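Side-chain contacts in putative uncharacterized protein PH0300 (Pyrococcus horikoshii, PDB 3VRH), which catalyses the ATP-dependent 2-thiolation of 5-methyluridine 54 in the T loop of tRNAs, a modification that stabilises tRNA at high temperature: residues A[108-113]-A[136-141]; A[112-117]-A[294-299]; A[121-126]-A[287-292]; A[131-136]-A[283-288]; A[166-169]-A[175-178]. All blocks are in the same frame, centred on the assembly; numbering follows the deposited sequence.

Contact 1 of 5, residues A[108-113]-A[136-141]; sequences VRIKEI and RYIMNK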
# COMPACT_ATOMS: atom_id res chain seq x y z
N VAL A 108 22.54 -24.29 15.47
CA VAL A 108 23.08 -24.65 14.17
C VAL A 108 23.97 -23.52 13.64
O VAL A 108 23.52 -22.37 13.48
CB VAL A 108 21.95 -24.89 13.14
CG1 VAL A 108 22.53 -25.19 11.76
CG2 VAL A 108 21.06 -26.03 13.60
N ARG A 109 25.22 -23.86 13.37
CA ARG A 109 26.17 -22.90 12.84
C ARG A 109 26.28 -23.10 11.33
O ARG A 109 26.79 -24.11 10.87
CB ARG A 109 27.52 -23.07 13.51
CG ARG A 109 27.47 -22.97 15.02
CD ARG A 109 28.49 -21.98 15.53
NE ARG A 109 28.45 -21.80 16.98
CZ ARG A 109 29.49 -22.02 17.79
NH1 ARG A 109 30.65 -22.45 17.29
NH2 ARG A 109 29.38 -21.84 19.10
N ILE A 110 25.76 -22.15 10.57
CA ILE A 110 25.72 -22.26 9.12
C ILE A 110 27.10 -22.49 8.52
O ILE A 110 27.27 -23.32 7.64
CB ILE A 110 25.05 -21.03 8.51
CG1 ILE A 110 23.53 -21.15 8.64
CG2 ILE A 110 25.47 -20.84 7.08
CD1 ILE A 110 22.77 -19.89 8.17
N LYS A 111 28.09 -21.76 9.03
CA LYS A 111 29.47 -21.85 8.56
C LYS A 111 30.06 -23.23 8.82
O LYS A 111 30.87 -23.72 8.04
CB LYS A 111 30.33 -20.80 9.26
CG LYS A 111 31.41 -20.16 8.39
CD LYS A 111 32.63 -21.05 8.22
CE LYS A 111 33.73 -20.30 7.47
NZ LYS A 111 33.91 -18.91 8.00
N GLU A 112 29.67 -23.85 9.93
CA GLU A 112 30.16 -25.19 10.24
C GLU A 112 29.58 -26.28 9.33
O GLU A 112 30.31 -27.12 8.83
CB GLU A 112 29.97 -25.51 11.73
CG GLU A 112 30.86 -24.64 12.61
CD GLU A 112 30.72 -24.93 14.11
OE1 GLU A 112 30.07 -25.93 14.50
OE2 GLU A 112 31.27 -24.14 14.90
N ILE A 113 28.29 -26.24 9.08
CA ILE A 113 27.67 -27.30 8.30
C ILE A 113 27.73 -27.06 6.79
O ILE A 113 27.68 -28.01 6.01
CB ILE A 113 26.22 -27.52 8.72
CG1 ILE A 113 25.43 -26.22 8.54
CG2 ILE A 113 26.15 -28.01 10.19
CD1 ILE A 113 23.97 -26.42 8.35
N ARG A 136 15.17 -20.11 6.75
CA ARG A 136 13.82 -20.67 6.73
C ARG A 136 13.89 -22.18 6.52
O ARG A 136 13.13 -22.93 7.10
CB ARG A 136 12.94 -20.02 5.64
CG ARG A 136 12.14 -18.77 6.13
CD ARG A 136 11.20 -18.15 5.07
NE ARG A 136 11.93 -17.71 3.88
CZ ARG A 136 12.58 -16.55 3.77
NH1 ARG A 136 12.60 -15.70 4.79
NH2 ARG A 136 13.22 -16.23 2.65
N TYR A 137 14.82 -22.60 5.67
CA TYR A 137 14.97 -24.01 5.36
C TYR A 137 15.43 -24.77 6.60
O TYR A 137 14.88 -25.82 6.93
CB TYR A 137 15.99 -24.22 4.24
CG TYR A 137 16.26 -25.70 3.96
CD1 TYR A 137 17.30 -26.36 4.59
CD2 TYR A 137 15.48 -26.42 3.06
CE1 TYR A 137 17.56 -27.70 4.35
CE2 TYR A 137 15.73 -27.75 2.80
CZ TYR A 137 16.78 -28.39 3.46
OH TYR A 137 17.04 -29.71 3.22
N ILE A 138 16.44 -24.23 7.26
CA ILE A 138 17.02 -24.90 8.43
C ILE A 138 16.01 -24.97 9.57
O ILE A 138 15.92 -25.99 10.24
CB ILE A 138 18.30 -24.20 8.91
CG1 ILE A 138 19.41 -24.36 7.87
CG2 ILE A 138 18.76 -24.78 10.26
CD1 ILE A 138 20.73 -23.67 8.24
N MET A 139 15.24 -23.90 9.76
CA MET A 139 14.23 -23.87 10.81
C MET A 139 13.24 -25.00 10.57
O MET A 139 12.89 -25.73 11.49
CB MET A 139 13.44 -22.55 10.82
CG MET A 139 14.16 -21.34 11.39
SD MET A 139 13.24 -19.86 10.91
CE MET A 139 11.64 -20.26 11.59
N ASN A 140 12.80 -25.12 9.33
CA ASN A 140 11.81 -26.12 9.01
C ASN A 140 12.35 -27.54 9.06
O ASN A 140 11.72 -28.40 9.63
CB ASN A 140 11.14 -25.84 7.66
CG ASN A 140 10.07 -26.87 7.33
OD1 ASN A 140 9.00 -26.88 7.92
ND2 ASN A 140 10.37 -27.73 6.40
N LYS A 141 13.52 -27.78 8.48
CA LYS A 141 14.07 -29.14 8.50
C LYS A 141 14.47 -29.58 9.91
O LYS A 141 14.40 -30.77 10.22
CB LYS A 141 15.23 -29.31 7.52
CG LYS A 141 15.63 -30.78 7.35
CD LYS A 141 16.50 -31.03 6.13
CE LYS A 141 16.47 -32.51 5.75
NZ LYS A 141 16.61 -33.39 6.97

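Contact 2 of 5, residues A[112-117]-A[294-299]; sequences EILGYG and KEINFK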
# COMPACT_ATOMS: atom_id res chain seq x y z
N GLU A 112 29.67 -23.85 9.93
CA GLU A 112 30.16 -25.19 10.24
C GLU A 112 29.58 -26.28 9.33
O GLU A 112 30.31 -27.12 8.83
CB GLU A 112 29.97 -25.51 11.73
CG GLU A 112 30.86 -24.64 12.61
CD GLU A 112 30.72 -24.93 14.11
OE1 GLU A 112 30.07 -25.93 14.50
OE2 GLU A 112 31.27 -24.14 14.90
N ILE A 113 28.29 -26.24 9.08
CA ILE A 113 27.67 -27.30 8.30
C ILE A 113 27.73 -27.06 6.79
O ILE A 113 27.68 -28.01 6.01
CB ILE A 113 26.22 -27.52 8.72
CG1 ILE A 113 25.43 -26.22 8.54
CG2 ILE A 113 26.15 -28.01 10.19
CD1 ILE A 113 23.97 -26.42 8.35
N LEU A 114 27.82 -25.80 6.38
CA LEU A 114 27.81 -25.48 4.96
C LEU A 114 29.17 -25.02 4.45
O LEU A 114 29.39 -24.94 3.24
CB LEU A 114 26.75 -24.41 4.66
CG LEU A 114 25.32 -24.84 4.99
CD1 LEU A 114 24.34 -23.69 4.81
CD2 LEU A 114 24.91 -26.05 4.15
N GLY A 115 30.07 -24.70 5.38
CA GLY A 115 31.43 -24.28 5.05
C GLY A 115 31.63 -22.77 4.86
O GLY A 115 32.76 -22.29 4.78
N TYR A 116 30.53 -22.03 4.80
CA TYR A 116 30.61 -20.59 4.50
C TYR A 116 29.65 -19.76 5.34
O TYR A 116 28.49 -20.16 5.58
CB TYR A 116 30.28 -20.33 3.03
CG TYR A 116 31.22 -20.98 2.04
CD1 TYR A 116 31.04 -22.30 1.65
CD2 TYR A 116 32.27 -20.28 1.49
CE1 TYR A 116 31.89 -22.90 0.76
CE2 TYR A 116 33.13 -20.86 0.59
CZ TYR A 116 32.94 -22.17 0.22
OH TYR A 116 33.80 -22.76 -0.68
N GLY A 117 30.11 -18.59 5.76
CA GLY A 117 29.25 -17.70 6.51
C GLY A 117 28.42 -16.83 5.58
O GLY A 117 28.79 -16.64 4.42
N LYS A 294 23.99 -34.14 -0.66
CA LYS A 294 23.55 -34.98 0.45
C LYS A 294 22.64 -34.26 1.43
O LYS A 294 22.72 -33.04 1.59
CB LYS A 294 24.75 -35.60 1.16
CG LYS A 294 25.45 -36.66 0.31
CD LYS A 294 26.77 -37.11 0.91
CE LYS A 294 27.53 -38.00 -0.07
NZ LYS A 294 28.92 -38.31 0.38
N GLU A 295 21.76 -35.02 2.08
CA GLU A 295 20.79 -34.48 3.02
C GLU A 295 21.48 -34.07 4.31
O GLU A 295 22.48 -34.66 4.69
CB GLU A 295 19.70 -35.51 3.31
CG GLU A 295 18.59 -34.98 4.19
CD GLU A 295 17.53 -36.01 4.53
OE1 GLU A 295 16.93 -35.90 5.62
OE2 GLU A 295 17.30 -36.91 3.70
N ILE A 296 20.98 -33.04 4.98
CA ILE A 296 21.48 -32.69 6.30
C ILE A 296 20.54 -33.23 7.36
O ILE A 296 19.33 -33.00 7.31
CB ILE A 296 21.65 -31.19 6.49
CG1 ILE A 296 22.57 -30.62 5.41
CG2 ILE A 296 22.20 -30.89 7.87
CD1 ILE A 296 22.53 -29.14 5.31
N ASN A 297 21.11 -33.97 8.30
CA ASN A 297 20.33 -34.58 9.37
C ASN A 297 20.38 -33.68 10.60
O ASN A 297 21.42 -33.58 11.23
CB ASN A 297 20.90 -35.96 9.70
CG ASN A 297 19.96 -36.79 10.54
OD1 ASN A 297 18.97 -36.28 11.07
ND2 ASN A 297 20.26 -38.08 10.67
N PHE A 298 19.26 -33.04 10.93
CA PHE A 298 19.23 -32.12 12.07
C PHE A 298 18.77 -32.75 13.37
O PHE A 298 18.64 -32.07 14.39
CB PHE A 298 18.40 -30.87 11.77
CG PHE A 298 19.05 -29.94 10.80
CD1 PHE A 298 20.12 -29.16 11.19
CD2 PHE A 298 18.59 -29.85 9.50
CE1 PHE A 298 20.71 -28.30 10.30
CE2 PHE A 298 19.19 -28.99 8.60
CZ PHE A 298 20.25 -28.22 9.00
N LYS A 299 18.51 -34.06 13.32
CA LYS A 299 18.14 -34.82 14.50
C LYS A 299 19.18 -34.67 15.63
O LYS A 299 20.39 -34.79 15.41
CB LYS A 299 17.97 -36.30 14.15
CG LYS A 299 17.65 -37.18 15.34
CD LYS A 299 16.29 -36.85 15.93
CE LYS A 299 15.94 -37.82 17.05
NZ LYS A 299 16.69 -37.54 18.30

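Contact 3 of 5, residues A[121-126]-A[287-292]; sequences VKTRRP and CKFWGL. With ZN (zinc ion), chain C.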
# COMPACT_ATOMS: atom_id res chain seq x y z
N VAL A 121 29.71 -16.23 0.46
CA VAL A 121 29.49 -16.99 -0.78
C VAL A 121 29.79 -16.13 -2.01
O VAL A 121 29.43 -14.95 -2.06
CB VAL A 121 28.06 -17.55 -0.84
CG1 VAL A 121 27.84 -18.34 -2.13
CG2 VAL A 121 27.79 -18.44 0.37
N LYS A 122 30.46 -16.72 -3.01
CA LYS A 122 30.68 -16.06 -4.29
C LYS A 122 29.41 -16.01 -5.17
O LYS A 122 29.27 -16.77 -6.15
CB LYS A 122 31.85 -16.69 -5.04
CG LYS A 122 33.19 -16.03 -4.75
CD LYS A 122 34.30 -16.62 -5.61
CE LYS A 122 34.61 -18.08 -5.23
NZ LYS A 122 35.66 -18.71 -6.10
N THR A 123 28.50 -15.12 -4.81
CA THR A 123 27.28 -14.89 -5.56
C THR A 123 26.95 -13.41 -5.47
O THR A 123 27.40 -12.73 -4.54
CB THR A 123 26.10 -15.69 -4.98
OG1 THR A 123 24.90 -15.31 -5.66
CG2 THR A 123 25.94 -15.41 -3.49
N ARG A 124 26.18 -12.90 -6.42
CA ARG A 124 25.78 -11.51 -6.34
C ARG A 124 24.44 -11.38 -5.64
O ARG A 124 23.97 -10.27 -5.38
CB ARG A 124 25.75 -10.85 -7.73
CG ARG A 124 27.14 -10.58 -8.31
CD ARG A 124 27.05 -10.15 -9.78
NE ARG A 124 26.38 -11.18 -10.56
CZ ARG A 124 25.93 -11.03 -11.80
NH1 ARG A 124 26.07 -9.87 -12.43
NH2 ARG A 124 25.33 -12.05 -12.41
N ARG A 125 23.82 -12.51 -5.30
CA ARG A 125 22.60 -12.43 -4.50
C ARG A 125 22.96 -11.86 -3.14
O ARG A 125 23.91 -12.32 -2.51
CB ARG A 125 21.89 -13.79 -4.35
CG ARG A 125 20.44 -13.63 -3.92
CD ARG A 125 19.96 -14.74 -2.98
NE ARG A 125 19.33 -15.85 -3.69
CZ ARG A 125 18.21 -16.47 -3.29
NH1 ARG A 125 17.58 -16.09 -2.18
NH2 ARG A 125 17.72 -17.47 -4.01
N PRO A 126 22.23 -10.80 -2.72
CA PRO A 126 22.39 -10.13 -1.43
C PRO A 126 22.50 -11.12 -0.29
O PRO A 126 21.69 -12.05 -0.20
CB PRO A 126 21.11 -9.32 -1.30
CG PRO A 126 20.80 -8.94 -2.72
CD PRO A 126 21.26 -10.10 -3.58
N CYS A 287 19.06 -26.68 -1.66
CA CYS A 287 20.03 -27.64 -2.19
C CYS A 287 20.74 -27.18 -3.45
O CYS A 287 21.94 -27.41 -3.60
CB CYS A 287 19.35 -28.97 -2.45
SG CYS A 287 19.21 -29.95 -0.98
N LYS A 288 20.00 -26.55 -4.36
CA LYS A 288 20.64 -26.03 -5.57
C LYS A 288 21.60 -24.89 -5.24
O LYS A 288 22.73 -24.87 -5.73
CB LYS A 288 19.60 -25.60 -6.62
CG LYS A 288 18.85 -26.77 -7.24
CD LYS A 288 17.80 -26.33 -8.26
CE LYS A 288 18.43 -26.11 -9.63
NZ LYS A 288 17.43 -25.63 -10.64
N PHE A 289 21.16 -23.96 -4.41
CA PHE A 289 22.02 -22.83 -4.06
C PHE A 289 23.31 -23.29 -3.39
O PHE A 289 24.40 -22.85 -3.76
CB PHE A 289 21.29 -21.82 -3.15
CG PHE A 289 22.18 -20.72 -2.67
CD1 PHE A 289 22.40 -19.60 -3.45
CD2 PHE A 289 22.82 -20.81 -1.43
CE1 PHE A 289 23.23 -18.58 -3.02
CE2 PHE A 289 23.65 -19.79 -0.99
CZ PHE A 289 23.86 -18.66 -1.79
N TRP A 290 23.18 -24.18 -2.41
CA TRP A 290 24.33 -24.62 -1.64
C TRP A 290 25.13 -25.71 -2.36
O TRP A 290 26.24 -26.08 -1.94
CB TRP A 290 23.90 -25.04 -0.21
CG TRP A 290 23.61 -23.83 0.64
CD1 TRP A 290 22.39 -23.37 1.02
CD2 TRP A 290 24.57 -22.89 1.14
NE1 TRP A 290 22.53 -22.20 1.75
CE2 TRP A 290 23.86 -21.89 1.84
CE3 TRP A 290 25.96 -22.79 1.06
CZ2 TRP A 290 24.49 -20.82 2.46
CZ3 TRP A 290 26.59 -21.73 1.68
CH2 TRP A 290 25.86 -20.76 2.37
N GLY A 291 24.58 -26.20 -3.48
CA GLY A 291 25.24 -27.22 -4.27
C GLY A 291 25.43 -28.49 -3.47
O GLY A 291 26.53 -29.05 -3.40
N LEU A 292 24.35 -28.93 -2.84
CA LEU A 292 24.38 -30.04 -1.92
C LEU A 292 24.00 -31.31 -2.63
O LEU A 292 23.01 -31.35 -3.38
CB LEU A 292 23.42 -29.80 -0.76
CG LEU A 292 23.84 -28.67 0.18
CD1 LEU A 292 22.78 -28.48 1.23
CD2 LEU A 292 25.18 -28.96 0.81
ZN ZN C . 16.78 -30.20 -0.97

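Contact 4 of 5, residues A[131-136]-A[283-288]; sequences CGLTKR and ICAFCK. With ZN (zinc ion), chain C.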
# COMPACT_ATOMS: atom_id res chain seq x y z
N CYS A 131 20.47 -15.50 2.98
CA CYS A 131 20.35 -15.71 4.42
C CYS A 131 18.95 -16.15 4.78
O CYS A 131 18.77 -17.12 5.52
CB CYS A 131 20.71 -14.45 5.21
SG CYS A 131 20.70 -14.70 7.03
N GLY A 132 17.95 -15.44 4.24
CA GLY A 132 16.55 -15.73 4.47
C GLY A 132 16.14 -17.13 4.00
O GLY A 132 15.49 -17.87 4.75
N LEU A 133 16.54 -17.47 2.77
CA LEU A 133 16.34 -18.81 2.22
C LEU A 133 16.92 -19.87 3.17
O LEU A 133 16.23 -20.80 3.59
CB LEU A 133 17.01 -18.93 0.84
CG LEU A 133 17.25 -20.32 0.21
CD1 LEU A 133 15.93 -21.01 -0.18
CD2 LEU A 133 18.22 -20.27 -1.00
N THR A 134 18.20 -19.71 3.48
CA THR A 134 18.93 -20.66 4.30
C THR A 134 18.30 -20.81 5.67
O THR A 134 18.16 -21.92 6.19
CB THR A 134 20.38 -20.19 4.50
OG1 THR A 134 20.97 -19.97 3.22
CG2 THR A 134 21.21 -21.25 5.27
N LYS A 135 17.93 -19.68 6.28
CA LYS A 135 17.41 -19.74 7.64
C LYS A 135 16.04 -20.43 7.70
O LYS A 135 15.78 -21.25 8.60
CB LYS A 135 17.36 -18.34 8.26
CG LYS A 135 16.89 -18.35 9.72
CD LYS A 135 16.67 -16.92 10.28
CE LYS A 135 16.22 -16.98 11.76
NZ LYS A 135 15.98 -15.64 12.38
N ARG A 136 15.17 -20.11 6.75
CA ARG A 136 13.82 -20.67 6.73
C ARG A 136 13.89 -22.18 6.52
O ARG A 136 13.13 -22.93 7.10
CB ARG A 136 12.94 -20.02 5.64
CG ARG A 136 12.14 -18.77 6.13
CD ARG A 136 11.20 -18.15 5.07
NE ARG A 136 11.93 -17.71 3.88
CZ ARG A 136 12.58 -16.55 3.77
NH1 ARG A 136 12.60 -15.70 4.79
NH2 ARG A 136 13.22 -16.23 2.65
N ILE A 283 15.07 -30.73 -7.68
CA ILE A 283 16.00 -30.39 -6.60
C ILE A 283 15.58 -29.05 -6.00
O ILE A 283 15.14 -28.15 -6.72
CB ILE A 283 17.46 -30.34 -7.06
CG1 ILE A 283 17.87 -31.70 -7.62
CG2 ILE A 283 18.38 -29.98 -5.91
CD1 ILE A 283 19.30 -31.76 -8.01
N CYS A 284 15.67 -28.92 -4.68
CA CYS A 284 15.09 -27.75 -4.04
C CYS A 284 16.02 -26.53 -4.07
O CYS A 284 17.21 -26.64 -4.41
CB CYS A 284 14.57 -28.06 -2.63
SG CYS A 284 15.72 -27.77 -1.27
N ALA A 285 15.45 -25.37 -3.76
CA ALA A 285 16.16 -24.10 -3.82
C ALA A 285 17.41 -24.12 -2.94
O ALA A 285 18.51 -23.82 -3.40
CB ALA A 285 15.24 -22.95 -3.42
N PHE A 286 17.21 -24.47 -1.67
CA PHE A 286 18.31 -24.58 -0.71
C PHE A 286 19.42 -25.45 -1.28
O PHE A 286 20.55 -25.00 -1.40
CB PHE A 286 17.80 -25.17 0.60
CG PHE A 286 18.85 -25.26 1.68
CD1 PHE A 286 19.10 -24.17 2.52
CD2 PHE A 286 19.56 -26.43 1.88
CE1 PHE A 286 20.03 -24.24 3.52
CE2 PHE A 286 20.51 -26.51 2.89
CZ PHE A 286 20.75 -25.42 3.71
N CYS A 287 19.06 -26.68 -1.66
CA CYS A 287 20.03 -27.64 -2.19
C CYS A 287 20.74 -27.18 -3.45
O CYS A 287 21.94 -27.41 -3.60
CB CYS A 287 19.35 -28.97 -2.45
SG CYS A 287 19.21 -29.95 -0.98
N LYS A 288 20.00 -26.55 -4.36
CA LYS A 288 20.64 -26.03 -5.57
C LYS A 288 21.60 -24.89 -5.24
O LYS A 288 22.73 -24.87 -5.73
CB LYS A 288 19.60 -25.60 -6.62
CG LYS A 288 18.85 -26.77 -7.24
CD LYS A 288 17.80 -26.33 -8.26
CE LYS A 288 18.43 -26.11 -9.63
NZ LYS A 288 17.43 -25.63 -10.64
ZN ZN C . 16.78 -30.20 -0.97

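Contact 5 of 5, residues A[166-169]-A[175-178]; sequences NNIL and YLAK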
# COMPACT_ATOMS: atom_id res chain seq x y z
N ASN A 166 5.16 -3.33 1.76
CA ASN A 166 6.26 -3.61 0.87
C ASN A 166 5.81 -4.48 -0.29
O ASN A 166 6.02 -4.14 -1.46
CB ASN A 166 7.39 -4.29 1.64
CG ASN A 166 8.55 -4.66 0.75
OD1 ASN A 166 9.42 -3.84 0.47
ND2 ASN A 166 8.57 -5.91 0.30
N ASN A 167 5.16 -5.59 0.02
CA ASN A 167 4.76 -6.51 -1.03
C ASN A 167 3.68 -5.96 -1.96
O ASN A 167 3.58 -6.39 -3.10
CB ASN A 167 4.35 -7.87 -0.45
CG ASN A 167 5.56 -8.68 -0.00
OD1 ASN A 167 6.49 -8.90 -0.76
ND2 ASN A 167 5.54 -9.11 1.24
N ILE A 168 2.90 -5.00 -1.48
CA ILE A 168 1.89 -4.36 -2.32
C ILE A 168 2.51 -3.33 -3.26
O ILE A 168 2.12 -3.23 -4.42
CB ILE A 168 0.81 -3.71 -1.45
CG1 ILE A 168 -0.16 -4.78 -0.98
CG2 ILE A 168 0.04 -2.66 -2.22
CD1 ILE A 168 -0.75 -4.49 0.35
N LEU A 169 3.46 -2.56 -2.76
CA LEU A 169 4.22 -1.65 -3.61
C LEU A 169 4.88 -2.39 -4.78
O LEU A 169 4.92 -1.86 -5.89
CB LEU A 169 5.29 -0.92 -2.81
CG LEU A 169 4.74 0.15 -1.86
CD1 LEU A 169 5.84 0.62 -0.92
CD2 LEU A 169 4.12 1.31 -2.65
N TYR A 175 3.59 -13.76 -2.45
CA TYR A 175 3.80 -13.48 -1.04
C TYR A 175 2.50 -13.06 -0.34
O TYR A 175 2.24 -13.47 0.78
CB TYR A 175 4.83 -12.38 -0.86
CG TYR A 175 6.25 -12.86 -0.99
CD1 TYR A 175 6.55 -14.22 -1.06
CD2 TYR A 175 7.31 -11.95 -1.03
CE1 TYR A 175 7.86 -14.65 -1.17
CE2 TYR A 175 8.62 -12.38 -1.14
CZ TYR A 175 8.88 -13.72 -1.21
OH TYR A 175 10.19 -14.14 -1.33
N LEU A 176 1.69 -12.25 -1.02
CA LEU A 176 0.47 -11.71 -0.45
C LEU A 176 -0.58 -12.78 -0.15
O LEU A 176 -1.48 -12.57 0.67
CB LEU A 176 -0.15 -10.64 -1.37
CG LEU A 176 0.60 -9.31 -1.47
CD1 LEU A 176 -0.03 -8.44 -2.55
CD2 LEU A 176 0.61 -8.60 -0.13
N ALA A 177 -0.49 -13.91 -0.85
CA ALA A 177 -1.44 -14.99 -0.61
C ALA A 177 -1.10 -15.70 0.69
O ALA A 177 -1.96 -16.32 1.31
CB ALA A 177 -1.44 -15.96 -1.78
N LYS A 178 0.15 -15.57 1.12
CA LYS A 178 0.68 -16.39 2.21
C LYS A 178 0.95 -15.66 3.53
O LYS A 178 1.81 -16.06 4.31
CB LYS A 178 1.94 -17.14 1.72
CG LYS A 178 1.62 -18.39 0.90
CD LYS A 178 2.84 -18.93 0.15
CE LYS A 178 3.02 -18.26 -1.23
NZ LYS A 178 4.18 -18.81 -2.01

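Contact 1 of 5, residues A[108-113]-A[136-141]
One turn beyond Ile138, which packs on Val108, the ammonium Lys141 NZ is gripped by three groups from outside the contact: the carboxylates of Asp145 and Glu295 and the carbonyl oxygen Ile296 O. The contact itself is wholly apolar and centres on Ile138. Its CG2, anti to the backbone N, meets Val108 CG1 tip to tip at 4.1 Å. The longer branch ends in CD1, 3.8 Å from Ile110 CG1. The exposed Ile113 brings its CD1 to 4.3 Å from the same Ile138 CD1. Away from this cluster, Arg109 NH1 makes a salt bridge with Glu112 OE2 (3.0 Å), which is met on the syn side but 30° out of the carboxylate plane. Ile110 also touches Ile79, an ATP-binding residue. Strand 105-109 runs parallel to strand 73-80, and helix 127-145, packed here against its end, leads on to parallel strand 150-152: the beta-alpha-beta crossover of a PP-loop ATPase domain.

Contact 2 of 5, residues A[112-117]-A[294-299]
The ring of Phe298 meets Ile113 at its edge, where Ile113 CD1 lies near the ring plane, 4.2 Å from CZ. One face is occupied from within its own segment: Ile296 CG2 sits 3.5 Å above the plane, offset toward the rim. Ile296 serves two neighbours at once: its other branch runs out to CD1 and packs 4.1 Å from Leu114 CD2, the two side chains crossing at about a right angle. Ile113 CD1 is also 4.3 Å from Ile296 CD1, and so touches both Ile296 and Phe298. It gets there with CG1 wedged between the backbone N and the carbonyl carbon (chi1 59°). Just past Leu114 the short helix stops at Gly115, where the backbone angles, with positive phi, would press a CB against the preceding carbonyl oxygen. On the other segment, Asn297 OD1 accepts from Lys299 N at 3.2 Å, the donor standing 40° out of the carbonyl plane. Phe298 is fixed further by its backbone, N to Asp145 OD2 and O to Asn146 ND2. The whole is an extended stretch after the zinc-binding helix 285-290, with an Asx turn at Asn297, packed on helix 110-114 of the PP-loop domain.

Contact 3 of 5, residues A[121-126]-A[287-292]
From its CB, Val121 sends two methyls into an aromatic pair on helix 285-290. CG1, anti to the backbone N (chi1 180°), comes to 4.0 Å from Phe289 CZ. CG2 goes to the indole of Trp290, 3.6 Å from CH2, with CZ3 scarcely farther off. The two rings support each other, since Phe289 CE2 stands 3.5 Å above one face of the indole, over its centre. The polar end of that indole looks elsewhere: Trp290 NE1 is hydrogen-bonded to Thr134 OG1. Thr123 adds a second apolar touch, its CG2 lying at the Phe289 edge 4.2 Å from CE1, while its OG1 accepts from Arg125 N at 3.0 Å in a nearly straight bond (165°), an ST turn. A glycine in place of Thr123 would probably leave Arg125 N without this acceptor, expose part of the Phe289 edge and let the loop flex. At the far end of the helical segment, Cys287 SG binds the zinc ion at 2.4 Å. The helix then closes in a Schellman motif, with Gly291 at C-prime and Leu292 N bonded to Cys287 O, just beyond the zinc site.

Contact 4 of 5, residues A[131-136]-A[283-288]
Thr134 and Phe286 make the tight, buried part of this contact. Thr134 CG2, the branch anti to the backbone N, touches Phe286 CE1 at 3.7 Å near the ring plane, and Thr134 CA lies in that plane at the same edge, 3.8 Å from CE1. The phenyl reaches the other helix because its CG is anti to its own backbone N (chi1 -177°). The ring also stacks with Tyr137 and touches Leu114. Thr134 OG1 is not left idle in this apolar setting: it is hydrogen-bonded to Tyr130 O, one turn back in its own helix. The helix bearing Phe286 starts at a four-cysteine zinc site built from two CxxC pairs, Cys272 with Cys275 and Cys284 with Cys287. Cys284 SG lies 2.7 Å from the zinc ion and doubles as the N-cap, accepting from Cys287 N at 3.5 Å in an almost linear bond (176°), which probably eases the negative charge on the thiolate. Across from it, helix 127-145 carries Cys131, a ligand of the [4Fe-4S] cluster, and Lys135, which binds ATP. On the solvent side one branch does the touching: Leu133 CD1 rests 4.0 Å from Phe286 N and 3.8 Å from Ala285 CB, an exposed methyl.

Contact 5 of 5, residues A[166-169]-A[175-178]
Asn167 and Ile168 near the end of helix 157-169 pack on Tyr175 and Leu176 of the short helix 173-177, two consecutive helices joined by a short loop within the PP-loop domain. The apolar share belongs to Leu176. Its CD2 lies 3.8 Å from Asn167 CB, and its CD1 is 4.0 Å from Ile168 CG1, the two branched chains crossing at about a right angle. Ile168 also packs on Ile168 of the second subunit, and Leu169 on Phe249 of that subunit, so this turn borders the dimer interface. The polar share falls to the Asn167 amide. With CG beside the backbone N (chi1 -75°), the amide points at the second helix, and its OD1 accepts a hydrogen bond from Asn172 ND2 in the connecting loop. A leucine in its place would probably leave the Asn172 amide without that acceptor and the loop less firmly tied to the helix. At the end of the second helix, Lys178 N bonds to Tyr175 O at 3.0 Å, and Leu176 O is held by Tyr253 OH. Where amide meets ring, the planes stand 72° apart, and Asn167 OD1 lies in the tyrosine plane at its edge, 3.2 Å from Tyr175 CD2.

Overall arrangement
Contacts 1 to 4 form one continuous region on the same side of the chain's centre, while contact 5 stands apart, its centre about 20 Å or more from the others. Contacts 1 and 2 share helix 110-114, contacts 1 and 4 share helix 127-145, and contacts 3 and 4 share helix 285-290 with its zinc ion. Contact 1 is aliphatic core beside the sheet. Contacts 2 and 4 are partly buried and add aromatic edges where the C-terminal zinc-binding part meets the PP-loop domain; contact 3, at the surface, relies on Phe289 and Trp290. Contact 5 is buried too, but mixes an amide with its aliphatic packing, close to the second subunit.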